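Local coordinates for protein putative metalloprotease II (PDB 4ON1) that binds zinc and is probably a fragilysin-related secreted metalloendopeptidase, apparently made as a proenzyme with an N-terminal prodomain, at residues Pro15-Val20 / Glu42-Leu47; Trp54-Lys59 / Asp80-Asn85; Tyr258-Leu263 / Phe298-Gly303; Gly290-Gly295 / Ala319-Thr324; Val64-Ser69 / Val242-Lys247. One frame throughout, in Å; residues are numbered along the deposited sequence.

Interaction 1. Residues Pro15-Val20 / Glu42-Leu47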
# COMPACT_ATOMS: atom_id res chain seq x y z
N PRO A 15 14.51 10.63 -29.16
CA PRO A 15 14.67 9.23 -29.57
C PRO A 15 13.47 8.39 -29.17
O PRO A 15 12.41 8.51 -29.79
CB PRO A 15 15.93 8.79 -28.83
CG PRO A 15 15.99 9.66 -27.62
CD PRO A 15 15.30 10.96 -27.96
N GLN A 16 13.63 7.54 -28.15
CA GLN A 16 12.50 6.76 -27.67
C GLN A 16 11.91 7.43 -26.44
O GLN A 16 11.11 6.84 -25.72
CB GLN A 16 12.94 5.33 -27.34
CG GLN A 16 13.32 4.50 -28.56
CD GLN A 16 12.28 4.56 -29.67
OE1 GLN A 16 11.09 4.33 -29.43
NE2 GLN A 16 12.73 4.88 -30.88
N LEU A 17 12.32 8.68 -26.21
CA LEU A 17 11.74 9.49 -25.15
C LEU A 17 10.36 10.02 -25.50
O LEU A 17 10.14 10.48 -26.62
CB LEU A 17 12.67 10.66 -24.82
CG LEU A 17 13.82 10.31 -23.88
CD1 LEU A 17 14.91 11.35 -23.96
CD2 LEU A 17 13.29 10.20 -22.46
N GLU A 18 9.46 9.99 -24.53
CA GLU A 18 8.12 10.55 -24.72
C GLU A 18 7.81 11.69 -23.76
O GLU A 18 6.91 12.49 -24.00
CB GLU A 18 7.06 9.46 -24.60
CG GLU A 18 7.14 8.39 -25.68
CD GLU A 18 5.90 7.53 -25.75
OE1 GLU A 18 4.81 8.08 -26.01
OE2 GLU A 18 6.01 6.30 -25.55
N HIS A 19 8.54 11.75 -22.64
CA HIS A 19 8.24 12.75 -21.62
C HIS A 19 9.50 13.25 -20.91
O HIS A 19 10.49 12.52 -20.80
CB HIS A 19 7.28 12.19 -20.57
CG HIS A 19 6.11 11.45 -21.15
ND1 HIS A 19 4.95 12.07 -21.53
CD2 HIS A 19 5.94 10.13 -21.42
CE1 HIS A 19 4.10 11.17 -22.01
NE2 HIS A 19 4.68 9.98 -21.95
N VAL A 20 9.43 14.48 -20.42
CA VAL A 20 10.43 15.00 -19.49
C VAL A 20 9.72 15.39 -18.21
O VAL A 20 8.54 15.75 -18.23
CB VAL A 20 11.19 16.23 -20.03
CG1 VAL A 20 11.83 15.93 -21.37
CG2 VAL A 20 10.27 17.45 -20.12
N GLU A 42 4.74 0.74 -23.04
CA GLU A 42 5.81 1.31 -22.25
C GLU A 42 6.13 2.74 -22.70
O GLU A 42 6.25 3.01 -23.89
CB GLU A 42 7.04 0.42 -22.36
CG GLU A 42 8.28 0.89 -21.62
CD GLU A 42 9.50 0.04 -21.95
OE1 GLU A 42 9.44 -1.20 -21.79
OE2 GLU A 42 10.52 0.61 -22.40
N HIS A 43 6.23 3.66 -21.75
CA HIS A 43 6.65 5.03 -22.06
C HIS A 43 7.99 5.29 -21.41
O HIS A 43 8.24 4.85 -20.29
CB HIS A 43 5.62 6.06 -21.57
CG HIS A 43 4.39 6.15 -22.42
ND1 HIS A 43 3.90 7.35 -22.89
CD2 HIS A 43 3.55 5.20 -22.89
CE1 HIS A 43 2.82 7.14 -23.61
NE2 HIS A 43 2.58 5.83 -23.62
N THR A 44 8.85 6.03 -22.09
CA THR A 44 10.16 6.33 -21.54
C THR A 44 10.17 7.79 -21.12
O THR A 44 9.77 8.68 -21.88
CB THR A 44 11.28 6.04 -22.55
OG1 THR A 44 11.20 4.67 -22.96
CG2 THR A 44 12.64 6.28 -21.92
N ILE A 45 10.63 8.03 -19.90
CA ILE A 45 10.61 9.36 -19.31
C ILE A 45 12.01 9.80 -18.92
O ILE A 45 12.75 9.03 -18.30
CB ILE A 45 9.73 9.39 -18.05
CG1 ILE A 45 8.34 8.82 -18.33
CG2 ILE A 45 9.66 10.82 -17.49
CD1 ILE A 45 7.56 8.49 -17.07
N MET A 46 12.38 11.02 -19.27
CA MET A 46 13.60 11.60 -18.76
C MET A 46 13.34 12.38 -17.48
O MET A 46 12.59 13.36 -17.48
CB MET A 46 14.25 12.51 -19.79
CG MET A 46 15.25 13.45 -19.16
SD MET A 46 16.62 13.74 -20.26
CE MET A 46 17.36 12.12 -20.18
N LEU A 47 13.94 11.93 -16.40
CA LEU A 47 13.77 12.56 -15.11
C LEU A 47 14.95 13.46 -14.80
O LEU A 47 16.08 13.18 -15.20
CB LEU A 47 13.61 11.51 -14.01
CG LEU A 47 12.42 10.56 -14.18
CD1 LEU A 47 12.52 9.41 -13.19
CD2 LEU A 47 11.13 11.34 -13.98
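Strand 19-20 pairs in parallel with strand 43-47 through the bridges His19-Ile45 and Val20-Met46, held by a nearly straight bond from Met46 N to His19 O (2.9 Å). One residue earlier, Glu18 N donates to Thr44 O at 3.0 Å, and His19 N adds a weak bond to the same carbonyl. The two imidazoles lie rim to rim, their planes only 18° apart, and a hydrogen bond joins His19 NE2 to His43 ND1 (2.9 Å); either nitrogen could be the donor. The Glu18 carboxylate lies over one face of the His43 ring, with Glu18 OE2 3.5 Å from His43 CG, a placement in which the acid would probably favour a positive charge on the histidine pair. These strands flank helix 28-35 in a beta-alpha-beta unit of the fragilysin-type N-terminal domain, and Val34 of the helix touches both His19 and Ile45. On the face bearing Val20 and Met46 the contact is apolar. Leu17 has CG beside its own backbone N (chi1 -82°), which carries CD2 to the start of the Met46 side chain, 3.7 Å from CB. Thr44 sets its CB 3.3 Å from Gln16 O.

Interaction 2. Residues Trp54-Lys59 / Asp80-Asn85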
# COMPACT_ATOMS: atom_id res chain seq x y z
N TRP A 54 18.33 11.32 -15.88
CA TRP A 54 18.37 9.93 -16.31
C TRP A 54 17.02 9.50 -16.88
O TRP A 54 16.00 10.15 -16.63
CB TRP A 54 18.77 9.01 -15.15
CG TRP A 54 17.70 8.83 -14.10
CD1 TRP A 54 16.88 7.75 -13.94
CD2 TRP A 54 17.35 9.76 -13.06
NE1 TRP A 54 16.04 7.95 -12.87
CE2 TRP A 54 16.31 9.17 -12.31
CE3 TRP A 54 17.82 11.02 -12.68
CZ2 TRP A 54 15.72 9.81 -11.21
CZ3 TRP A 54 17.24 11.66 -11.59
CH2 TRP A 54 16.20 11.05 -10.87
N THR A 55 17.03 8.43 -17.66
CA THR A 55 15.80 7.92 -18.25
C THR A 55 15.29 6.70 -17.51
O THR A 55 16.07 5.90 -16.98
CB THR A 55 15.99 7.54 -19.73
OG1 THR A 55 17.02 6.54 -19.83
CG2 THR A 55 16.38 8.75 -20.53
N THR A 56 13.97 6.55 -17.49
CA THR A 56 13.35 5.34 -16.97
C THR A 56 12.15 5.04 -17.85
O THR A 56 11.66 5.90 -18.57
CB THR A 56 12.92 5.49 -15.51
OG1 THR A 56 12.43 4.24 -15.03
CG2 THR A 56 11.81 6.54 -15.39
N SER A 57 11.69 3.80 -17.81
CA SER A 57 10.48 3.46 -18.55
C SER A 57 9.45 2.92 -17.57
O SER A 57 9.80 2.26 -16.60
CB SER A 57 10.79 2.43 -19.64
OG SER A 57 10.91 1.14 -19.09
N ILE A 58 8.17 3.23 -17.80
CA ILE A 58 7.10 2.66 -16.98
C ILE A 58 5.90 2.32 -17.84
O ILE A 58 5.78 2.80 -18.97
CB ILE A 58 6.63 3.61 -15.85
CG1 ILE A 58 5.90 4.82 -16.42
CG2 ILE A 58 7.79 4.05 -14.96
CD1 ILE A 58 5.31 5.71 -15.34
N LYS A 59 5.02 1.46 -17.31
CA LYS A 59 3.76 1.21 -17.97
C LYS A 59 2.67 1.00 -16.94
O LYS A 59 2.95 0.76 -15.75
CB LYS A 59 3.83 -0.01 -18.89
CG LYS A 59 4.07 -1.31 -18.17
CD LYS A 59 4.01 -2.49 -19.14
CE LYS A 59 4.96 -2.29 -20.31
NZ LYS A 59 5.01 -3.49 -21.20
N ASP A 80 12.12 -3.15 -16.05
CA ASP A 80 13.17 -4.12 -15.77
C ASP A 80 14.36 -3.43 -15.12
O ASP A 80 15.02 -2.61 -15.76
CB ASP A 80 13.60 -4.84 -17.06
CG ASP A 80 14.74 -5.83 -16.84
OD1 ASP A 80 14.93 -6.29 -15.69
OD2 ASP A 80 15.45 -6.15 -17.82
N LYS A 81 14.58 -3.74 -13.85
CA LYS A 81 15.67 -3.14 -13.06
C LYS A 81 15.41 -1.65 -12.83
O LYS A 81 16.12 -0.99 -12.08
CB LYS A 81 17.03 -3.39 -13.71
CG LYS A 81 17.35 -4.87 -13.80
CD LYS A 81 18.75 -5.13 -14.32
CE LYS A 81 18.95 -6.62 -14.54
NZ LYS A 81 20.28 -6.93 -15.12
N ASP A 82 14.38 -1.14 -13.51
CA ASP A 82 13.95 0.24 -13.41
C ASP A 82 13.64 0.50 -11.94
O ASP A 82 14.05 1.52 -11.38
CB ASP A 82 12.71 0.47 -14.28
CG ASP A 82 13.05 0.65 -15.75
OD1 ASP A 82 14.25 0.72 -16.08
OD2 ASP A 82 12.11 0.71 -16.57
N SER A 83 12.92 -0.44 -11.34
CA SER A 83 12.51 -0.37 -9.94
C SER A 83 11.85 0.97 -9.62
O SER A 83 12.27 1.68 -8.70
CB SER A 83 13.71 -0.61 -9.02
OG SER A 83 13.28 -0.88 -7.70
N ILE A 84 10.82 1.31 -10.39
CA ILE A 84 10.03 2.51 -10.14
C ILE A 84 8.53 2.17 -10.11
O ILE A 84 8.08 1.29 -10.84
CB ILE A 84 10.34 3.59 -11.20
CG1 ILE A 84 9.40 4.80 -11.08
CG2 ILE A 84 10.25 3.01 -12.60
CD1 ILE A 84 9.79 5.95 -11.98
N ASN A 85 7.78 2.86 -9.26
CA ASN A 85 6.32 2.76 -9.22
C ASN A 85 5.73 4.15 -9.24
O ASN A 85 6.37 5.11 -8.81
CB ASN A 85 5.83 2.02 -7.97
CG ASN A 85 6.13 0.53 -8.01
OD1 ASN A 85 6.94 0.02 -7.23
ND2 ASN A 85 5.48 -0.18 -8.93
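A carboxylate-to-strand contact with a small apolar patch beside it joins strand 52-68 of the N-terminal domain to the turn that leads into strand 84-88. No backbone-to-backbone bond links Trp54-Lys59 with Asp80-Asn85; side chains do the work. Asp82 points toward the strand, and its OD2 accepts a hydrogen bond from Ser57 OG at 2.8 Å, the hydroxyl meeting the oxygen almost end-on. Ser57 holds OG between its backbone N and carbonyl carbon (chi1 78°), which brings the hydroxyl round to the same oxygen that its own amide approaches: Ser57 N makes a weak bond to Asp82 OD2 at 3.4 Å. Gln79 N, next to the turn, donates to OD2 as well, so one carboxylate oxygen gathers partners from both strand and turn. The region around Asp82 is poorly ordered, and these distances are correspondingly less certain.

Ile84 fills the other half of the contact. Its CG2 packs against Ile58 CG2 at 3.6 Å, the two side chains crossing at about a right angle. The same methyl meets Thr56 OG1 at 3.5 Å, these two side chains reaching toward each other tip to tip, while CD1 of Ile84 lies 4.0 Å from Thr56 CG2. Ile84 also touches Ile95 and Leu97 of strand 92-99, and Ile58 touches Phe76, so the isoleucine pair belongs to a wider apolar layer. Strand 71-78 pairs antiparallel with both strand 52-68 and strand 84-88, and this contact spans that meander of antiparallel strands in the fragilysin-type N-terminal domain.

Interaction 3. Residues Tyr258-Leu263 / Phe298-Gly303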
# COMPACT_ATOMS: atom_id res chain seq x y z
N TYR A 258 -5.85 -2.46 22.06
CA TYR A 258 -5.28 -3.78 21.90
C TYR A 258 -5.83 -4.36 20.62
O TYR A 258 -7.03 -4.25 20.35
CB TYR A 258 -5.63 -4.66 23.08
CG TYR A 258 -5.15 -6.09 22.97
CD1 TYR A 258 -3.83 -6.38 22.60
CD2 TYR A 258 -6.00 -7.14 23.24
CE1 TYR A 258 -3.39 -7.68 22.50
CE2 TYR A 258 -5.57 -8.45 23.15
CZ TYR A 258 -4.27 -8.71 22.78
OH TYR A 258 -3.84 -10.01 22.69
N GLU A 259 -4.95 -4.96 19.82
CA GLU A 259 -5.29 -5.36 18.46
C GLU A 259 -6.44 -6.36 18.38
O GLU A 259 -7.27 -6.27 17.47
CB GLU A 259 -4.05 -5.90 17.74
CG GLU A 259 -3.37 -7.10 18.41
CD GLU A 259 -2.22 -6.67 19.31
OE1 GLU A 259 -2.15 -5.49 19.70
OE2 GLU A 259 -1.37 -7.53 19.63
N VAL A 260 -6.49 -7.31 19.31
CA VAL A 260 -7.55 -8.32 19.28
C VAL A 260 -8.92 -7.68 19.50
O VAL A 260 -9.87 -7.97 18.78
CB VAL A 260 -7.31 -9.41 20.34
CG1 VAL A 260 -8.47 -10.41 20.37
CG2 VAL A 260 -5.99 -10.13 20.07
N SER A 261 -9.01 -6.80 20.49
CA SER A 261 -10.22 -6.05 20.76
C SER A 261 -10.58 -5.14 19.59
O SER A 261 -11.75 -5.02 19.21
CB SER A 261 -10.06 -5.21 22.03
OG SER A 261 -9.42 -5.97 23.04
N ALA A 262 -9.57 -4.48 19.03
CA ALA A 262 -9.78 -3.57 17.90
C ALA A 262 -10.33 -4.29 16.68
O ALA A 262 -11.22 -3.79 15.99
CB ALA A 262 -8.49 -2.84 17.56
N LEU A 263 -9.80 -5.47 16.39
CA LEU A 263 -10.29 -6.25 15.25
C LEU A 263 -11.74 -6.68 15.46
O LEU A 263 -12.59 -6.52 14.58
CB LEU A 263 -9.42 -7.49 15.03
CG LEU A 263 -9.88 -8.37 13.86
CD1 LEU A 263 -9.87 -7.57 12.56
CD2 LEU A 263 -9.00 -9.60 13.74
N PHE A 298 1.56 -3.13 14.34
CA PHE A 298 1.38 -2.37 13.10
C PHE A 298 0.20 -2.87 12.29
O PHE A 298 -0.36 -2.14 11.47
CB PHE A 298 2.65 -2.44 12.24
CG PHE A 298 3.91 -2.21 13.01
CD1 PHE A 298 3.98 -1.21 13.98
CD2 PHE A 298 5.04 -2.98 12.77
CE1 PHE A 298 5.15 -1.00 14.69
CE2 PHE A 298 6.21 -2.77 13.47
CZ PHE A 298 6.26 -1.77 14.44
N GLY A 299 -0.17 -4.12 12.52
CA GLY A 299 -1.26 -4.75 11.80
C GLY A 299 -1.64 -6.03 12.50
O GLY A 299 -0.87 -6.54 13.31
N TYR A 300 -2.82 -6.55 12.20
CA TYR A 300 -3.29 -7.77 12.83
C TYR A 300 -4.36 -8.42 11.97
O TYR A 300 -5.32 -7.77 11.58
CB TYR A 300 -3.84 -7.48 14.24
CG TYR A 300 -4.23 -8.73 15.01
CD1 TYR A 300 -3.28 -9.51 15.65
CD2 TYR A 300 -5.56 -9.10 15.12
CE1 TYR A 300 -3.65 -10.64 16.36
CE2 TYR A 300 -5.94 -10.21 15.83
CZ TYR A 300 -4.98 -10.98 16.44
OH TYR A 300 -5.38 -12.09 17.15
N ALA A 301 -4.16 -9.71 11.68
CA ALA A 301 -5.07 -10.45 10.80
C ALA A 301 -5.93 -11.42 11.60
O ALA A 301 -5.48 -11.99 12.59
CB ALA A 301 -4.27 -11.20 9.74
N SER A 302 -7.17 -11.61 11.15
CA SER A 302 -8.12 -12.47 11.87
C SER A 302 -7.70 -13.93 11.88
O SER A 302 -8.12 -14.69 12.75
CB SER A 302 -9.52 -12.34 11.28
OG SER A 302 -9.55 -12.79 9.95
N GLY A 303 -6.92 -14.33 10.89
CA GLY A 303 -6.43 -15.70 10.82
C GLY A 303 -5.44 -15.88 9.68
O GLY A 303 -5.25 -15.01 8.84
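The Tyr300 ring takes Glu259 CG over one face, 4.0 Å from its centroid and 26° off the ring normal, a CH-pi contact displaced toward the rim. Leu263 CD2 comes to the ring edge, close to its plane, 3.7 Å from Tyr300 CD2. Near the phenolic end, Val260 CG2 approaches obliquely, 3.6 Å from Tyr300 OH. The tyrosine is placed for this by a first torsion that sets CG anti to its backbone N (chi1 -175°), extending the ring from the strand toward the helix. Glu259 instead bends at its second torsion, which lays its aliphatic part on the ring; OE1 makes a weak hydrogen bond to Thr297 OG1. Leu263 CD2 also reaches past the ring to Ser302, 3.5 Å from its CA. The hydroxyl of Ser302 is engaged elsewhere, with Glu317 O and Ala319 N.

No hydrogen bond crosses between the segments, and the contact is buried and essentially apolar. It packs the first turn of helix 259-271 on strand 299-301, where the axis of residues 259-263 lies at 64° to that of the strand, with Tyr258 at the helix N-cap position. Strand 299-301 pairs antiparallel with strand 319-323, whose Ile321 touches both Tyr300 and Leu263. Away from the helix, Ala301 lies against His338, a zinc ligand on helix 331-340, and its backbone is hydrogen-bonded to that of Asp176, another ligand of the zinc ion.

Interaction 4. Residues Gly290-Gly295 / Ala319-Thr324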
# COMPACT_ATOMS: atom_id res chain seq x y z
N GLY A 290 -2.01 5.55 12.53
CA GLY A 290 -1.27 5.15 13.71
C GLY A 290 -1.11 3.65 13.88
O GLY A 290 -1.12 2.89 12.91
N THR A 291 -0.95 3.23 15.13
CA THR A 291 -0.69 1.83 15.45
C THR A 291 -1.58 1.36 16.59
O THR A 291 -2.42 2.11 17.08
CB THR A 291 0.76 1.61 15.86
OG1 THR A 291 1.07 2.49 16.95
CG2 THR A 291 1.70 1.88 14.70
N TRP A 292 -1.38 0.12 17.01
CA TRP A 292 -2.10 -0.43 18.15
C TRP A 292 -1.12 -0.84 19.25
O TRP A 292 0.09 -0.89 19.02
CB TRP A 292 -2.97 -1.62 17.74
CG TRP A 292 -4.09 -1.21 16.85
CD1 TRP A 292 -5.36 -0.90 17.23
CD2 TRP A 292 -4.04 -1.05 15.42
NE1 TRP A 292 -6.11 -0.56 16.13
CE2 TRP A 292 -5.33 -0.64 15.01
CE3 TRP A 292 -3.04 -1.22 14.46
CZ2 TRP A 292 -5.63 -0.40 13.67
CZ3 TRP A 292 -3.35 -0.98 13.14
CH2 TRP A 292 -4.63 -0.57 12.75
N ASP A 293 -1.66 -1.14 20.42
CA ASP A 293 -0.88 -1.63 21.55
C ASP A 293 0.33 -0.73 21.84
O ASP A 293 1.47 -1.19 21.83
CB ASP A 293 -0.40 -3.06 21.30
CG ASP A 293 0.07 -3.75 22.57
OD1 ASP A 293 -0.58 -3.57 23.62
OD2 ASP A 293 1.11 -4.44 22.52
N SER A 294 0.06 0.56 22.06
CA SER A 294 1.10 1.53 22.40
C SER A 294 2.31 1.47 21.47
O SER A 294 3.45 1.47 21.93
CB SER A 294 1.55 1.32 23.84
OG SER A 294 0.43 1.38 24.72
N GLY A 295 2.06 1.41 20.16
CA GLY A 295 3.13 1.44 19.17
C GLY A 295 3.75 0.11 18.81
O GLY A 295 4.57 0.03 17.89
N ALA A 319 -10.93 -10.57 8.07
CA ALA A 319 -10.68 -9.17 8.32
C ALA A 319 -9.30 -8.96 8.91
O ALA A 319 -8.67 -9.89 9.42
CB ALA A 319 -11.74 -8.58 9.26
N ALA A 320 -8.85 -7.72 8.84
CA ALA A 320 -7.59 -7.33 9.44
C ALA A 320 -7.65 -5.87 9.81
O ALA A 320 -8.57 -5.15 9.42
CB ALA A 320 -6.43 -7.61 8.50
N ILE A 321 -6.66 -5.42 10.57
CA ILE A 321 -6.45 -4.01 10.79
C ILE A 321 -5.01 -3.72 10.37
O ILE A 321 -4.14 -4.58 10.49
CB ILE A 321 -6.70 -3.62 12.24
CG1 ILE A 321 -5.68 -4.28 13.16
CG2 ILE A 321 -8.10 -4.08 12.68
CD1 ILE A 321 -5.98 -4.08 14.64
N SER A 322 -4.77 -2.52 9.86
CA SER A 322 -3.44 -2.19 9.36
C SER A 322 -3.14 -0.71 9.45
O SER A 322 -4.00 0.12 9.15
CB SER A 322 -3.28 -2.65 7.91
OG SER A 322 -1.98 -2.34 7.44
N THR A 323 -1.91 -0.38 9.82
CA THR A 323 -1.43 0.99 9.70
C THR A 323 -1.24 1.32 8.22
O THR A 323 -1.10 0.42 7.39
CB THR A 323 -0.10 1.19 10.45
OG1 THR A 323 0.22 2.59 10.51
CG2 THR A 323 1.01 0.42 9.76
N THR A 324 -1.27 2.60 7.88
CA THR A 324 -0.95 3.01 6.51
C THR A 324 0.29 3.89 6.49
O THR A 324 0.69 4.38 5.43
CB THR A 324 -2.09 3.78 5.84
OG1 THR A 324 -2.47 4.89 6.67
CG2 THR A 324 -3.29 2.88 5.64
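Gly290 begins the contact through its carbonyl oxygen, which lies 2.8 Å from Thr323 OG1, close enough for a hydrogen bond, although another acceptor is within reach of that proton. Thr323 OG1, set anti to its backbone N (chi1 -170°), is thereby turned to Gly290, and it is also hydrogen-bonded to Ser325 N. Thr291 comes no nearer than CG2 to Thr323 OG1, a marginal touch, while its carbonyl is bonded by Arg288 NH1. Trp292 makes the largest contribution of any residue to the contact. Ile321 CD1 sits over one face of its indole, 3.7 Å from the centroid of the five-membered ring and 17° off the ring normal, a CH-pi contact in which Ile321 CD1 comes within 3.5 Å of Trp292 CE2. Further along the indole, CZ2 meets Ile321 CB at 3.7 Å. The far rim of the six-membered ring abuts the strand backbone: CZ3 is 3.7 Å from Thr323 N, which lies near the ring plane. Arg288 makes a cation-pi contact with the same indole. The loop between strands 284-288 and 299-301 thus folds over strand 319-323, with Trp292 also touching Ala262 of helix 259-271, while Ser322 faces Thr331 and Leu332 of helix 331-340.

Interaction 5. Residues Val64-Ser69 / Val242-Lys247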
# COMPACT_ATOMS: atom_id res chain seq x y z
N VAL A 64 -5.48 -5.11 -12.01
CA VAL A 64 -5.88 -4.48 -10.75
C VAL A 64 -6.77 -3.27 -10.98
O VAL A 64 -6.59 -2.51 -11.93
CB VAL A 64 -4.67 -4.03 -9.90
CG1 VAL A 64 -3.95 -5.24 -9.34
CG2 VAL A 64 -3.72 -3.19 -10.72
N GLU A 65 -7.75 -3.12 -10.09
CA GLU A 65 -8.68 -2.00 -10.12
C GLU A 65 -8.74 -1.38 -8.73
O GLU A 65 -8.80 -2.09 -7.73
CB GLU A 65 -10.07 -2.48 -10.57
CG GLU A 65 -11.18 -1.43 -10.53
CD GLU A 65 -12.55 -1.99 -10.91
OE1 GLU A 65 -12.61 -3.13 -11.43
OE2 GLU A 65 -13.56 -1.30 -10.68
N ILE A 66 -8.67 -0.05 -8.67
CA ILE A 66 -8.77 0.67 -7.41
C ILE A 66 -9.90 1.69 -7.48
O ILE A 66 -9.97 2.49 -8.41
CB ILE A 66 -7.46 1.39 -7.04
CG1 ILE A 66 -6.27 0.41 -7.07
CG2 ILE A 66 -7.58 2.08 -5.69
CD1 ILE A 66 -4.93 1.10 -6.92
N GLU A 67 -10.78 1.66 -6.49
CA GLU A 67 -11.86 2.63 -6.39
C GLU A 67 -11.66 3.48 -5.15
O GLU A 67 -11.59 2.97 -4.04
CB GLU A 67 -13.21 1.94 -6.36
CG GLU A 67 -14.38 2.87 -6.06
CD GLU A 67 -15.62 2.11 -5.62
OE1 GLU A 67 -15.74 0.91 -5.95
OE2 GLU A 67 -16.46 2.71 -4.92
N GLU A 68 -11.53 4.78 -5.37
CA GLU A 68 -11.29 5.76 -4.33
C GLU A 68 -12.25 6.94 -4.52
O GLU A 68 -12.23 7.59 -5.57
CB GLU A 68 -9.83 6.22 -4.39
CG GLU A 68 -9.43 7.35 -3.45
CD GLU A 68 -8.07 7.93 -3.83
OE1 GLU A 68 -7.03 7.35 -3.44
OE2 GLU A 68 -8.05 8.96 -4.55
N SER A 69 -13.10 7.19 -3.53
CA SER A 69 -14.16 8.20 -3.67
C SER A 69 -14.96 8.01 -4.95
O SER A 69 -15.22 8.97 -5.68
CB SER A 69 -13.56 9.61 -3.65
OG SER A 69 -12.86 9.85 -2.44
N VAL A 242 -7.39 -8.42 -9.02
CA VAL A 242 -7.57 -7.85 -7.70
C VAL A 242 -8.28 -6.51 -7.80
O VAL A 242 -8.00 -5.71 -8.68
CB VAL A 242 -6.23 -7.68 -6.96
CG1 VAL A 242 -6.47 -7.14 -5.58
CG2 VAL A 242 -5.50 -9.01 -6.87
N LYS A 243 -9.24 -6.32 -6.91
CA LYS A 243 -9.96 -5.06 -6.82
C LYS A 243 -9.79 -4.52 -5.41
O LYS A 243 -9.94 -5.27 -4.44
CB LYS A 243 -11.43 -5.26 -7.18
CG LYS A 243 -12.28 -3.99 -7.15
CD LYS A 243 -13.73 -4.32 -7.51
CE LYS A 243 -14.59 -3.06 -7.54
NZ LYS A 243 -15.95 -3.32 -8.10
N TYR A 244 -9.45 -3.24 -5.30
CA TYR A 244 -9.34 -2.59 -3.99
C TYR A 244 -10.41 -1.52 -3.87
O TYR A 244 -10.41 -0.55 -4.63
CB TYR A 244 -7.96 -1.97 -3.79
CG TYR A 244 -6.80 -2.91 -4.01
CD1 TYR A 244 -6.27 -3.64 -2.95
CD2 TYR A 244 -6.22 -3.07 -5.26
CE1 TYR A 244 -5.19 -4.50 -3.14
CE2 TYR A 244 -5.15 -3.92 -5.46
CZ TYR A 244 -4.63 -4.63 -4.40
OH TYR A 244 -3.56 -5.48 -4.59
N THR A 245 -11.33 -1.69 -2.93
CA THR A 245 -12.40 -0.72 -2.74
C THR A 245 -12.18 0.05 -1.45
O THR A 245 -12.21 -0.52 -0.36
CB THR A 245 -13.78 -1.41 -2.73
OG1 THR A 245 -13.99 -2.01 -4.01
CG2 THR A 245 -14.89 -0.40 -2.45
N ILE A 246 -11.90 1.34 -1.58
CA ILE A 246 -11.59 2.18 -0.43
C ILE A 246 -12.82 2.96 0.01
O ILE A 246 -13.36 3.75 -0.77
CB ILE A 246 -10.44 3.17 -0.75
CG1 ILE A 246 -9.18 2.42 -1.20
CG2 ILE A 246 -10.14 4.06 0.46
CD1 ILE A 246 -8.20 3.30 -1.98
N LYS A 247 -13.24 2.76 1.25
CA LYS A 247 -14.44 3.42 1.77
C LYS A 247 -14.20 4.13 3.08
O LYS A 247 -13.42 3.66 3.91
CB LYS A 247 -15.57 2.40 1.97
CG LYS A 247 -15.93 1.59 0.75
CD LYS A 247 -17.03 0.58 1.08
CE LYS A 247 -18.34 1.27 1.40
NZ LYS A 247 -18.81 2.14 0.28
O HOH W 1 -15.74 -4.02 -11.04
O HOH W 2 -14.88 4.27 -3.28
O HOH W 3 -13.20 6.42 -0.98
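Glu65 and Lys243 both extend with CG anti to their backbone N (chi1 175° and -179°), so the two chains run side by side. Tyr244 swings CG beside its own N instead (chi1 -53°), which lays the ring beside the neighbouring strand, where Ile66 CG1 approaches it obliquely, 3.9 Å from Tyr244 CD2. The strands 64-68 and 242-247 are parallel, their axes 4.7 Å apart. Four backbone bonds alternate along them, Glu65 N to Val242 O, Tyr244 N to Glu65 O (2.8 Å), Glu67 N to Tyr244 O and Ile246 N to Glu67 O, the last three nearly along the C=O axis of the acceptor.

Val64, Ile66, Val242, Tyr244 and Ile246 make a mainly apolar side, on which Val64 and Tyr244 touch helix 217-230 and Ile66 touches strand 71-78; Glu68, on the same face, has its carboxylate bonded to Tyr92 and Ser89. Tyr244 OH is bonded to Thr228 OG1, and Ile66 CG2 meets Ile246 CD1 at 4.0 Å. On the side of Glu65, Lys243, Glu67 and Thr245, the opposite charges of Glu65 OE2 and Lys243 NZ stay 4.1 Å apart, beyond a salt bridge. A water bridges Glu65 OE1 to Lys243 NZ. At the far end Ile246 O accepts from two waters, one also donating to Glu67 OE2 and the other accepting from Ser69 N (2.7 Å). Thr245 OG1 is held by Glu204.

The backbone bonds therefore join the N-terminal and peptidase domains as neighbouring strands, while the acidic residues beside Lys243 probably help to keep it charged in a water-bridged setting.

Interactions 1 and 2 adjoin in the N-terminal domain, their centres 10 Å apart, where strands 43-49 and 52-68 pair through Ile45 N to Thr56 O at 2.7 Å. Strand 52-68 then continues to interaction 5, 24 Å from interaction 2 centre to centre, where it pairs with strand 240-248 of the peptidase domain. Interactions 3 and 4 lie beyond it, on the opposite side of the chain's centre from interactions 1 and 2. Only 7 Å separates their centres, and Ser302 N to Ala319 O (2.9 Å) ties their strands together. Nearest the zinc ion is interaction 3, with the Ala301 side chain about 7 Å from the metal; Ser322 of interaction 4 is about 11 Å away.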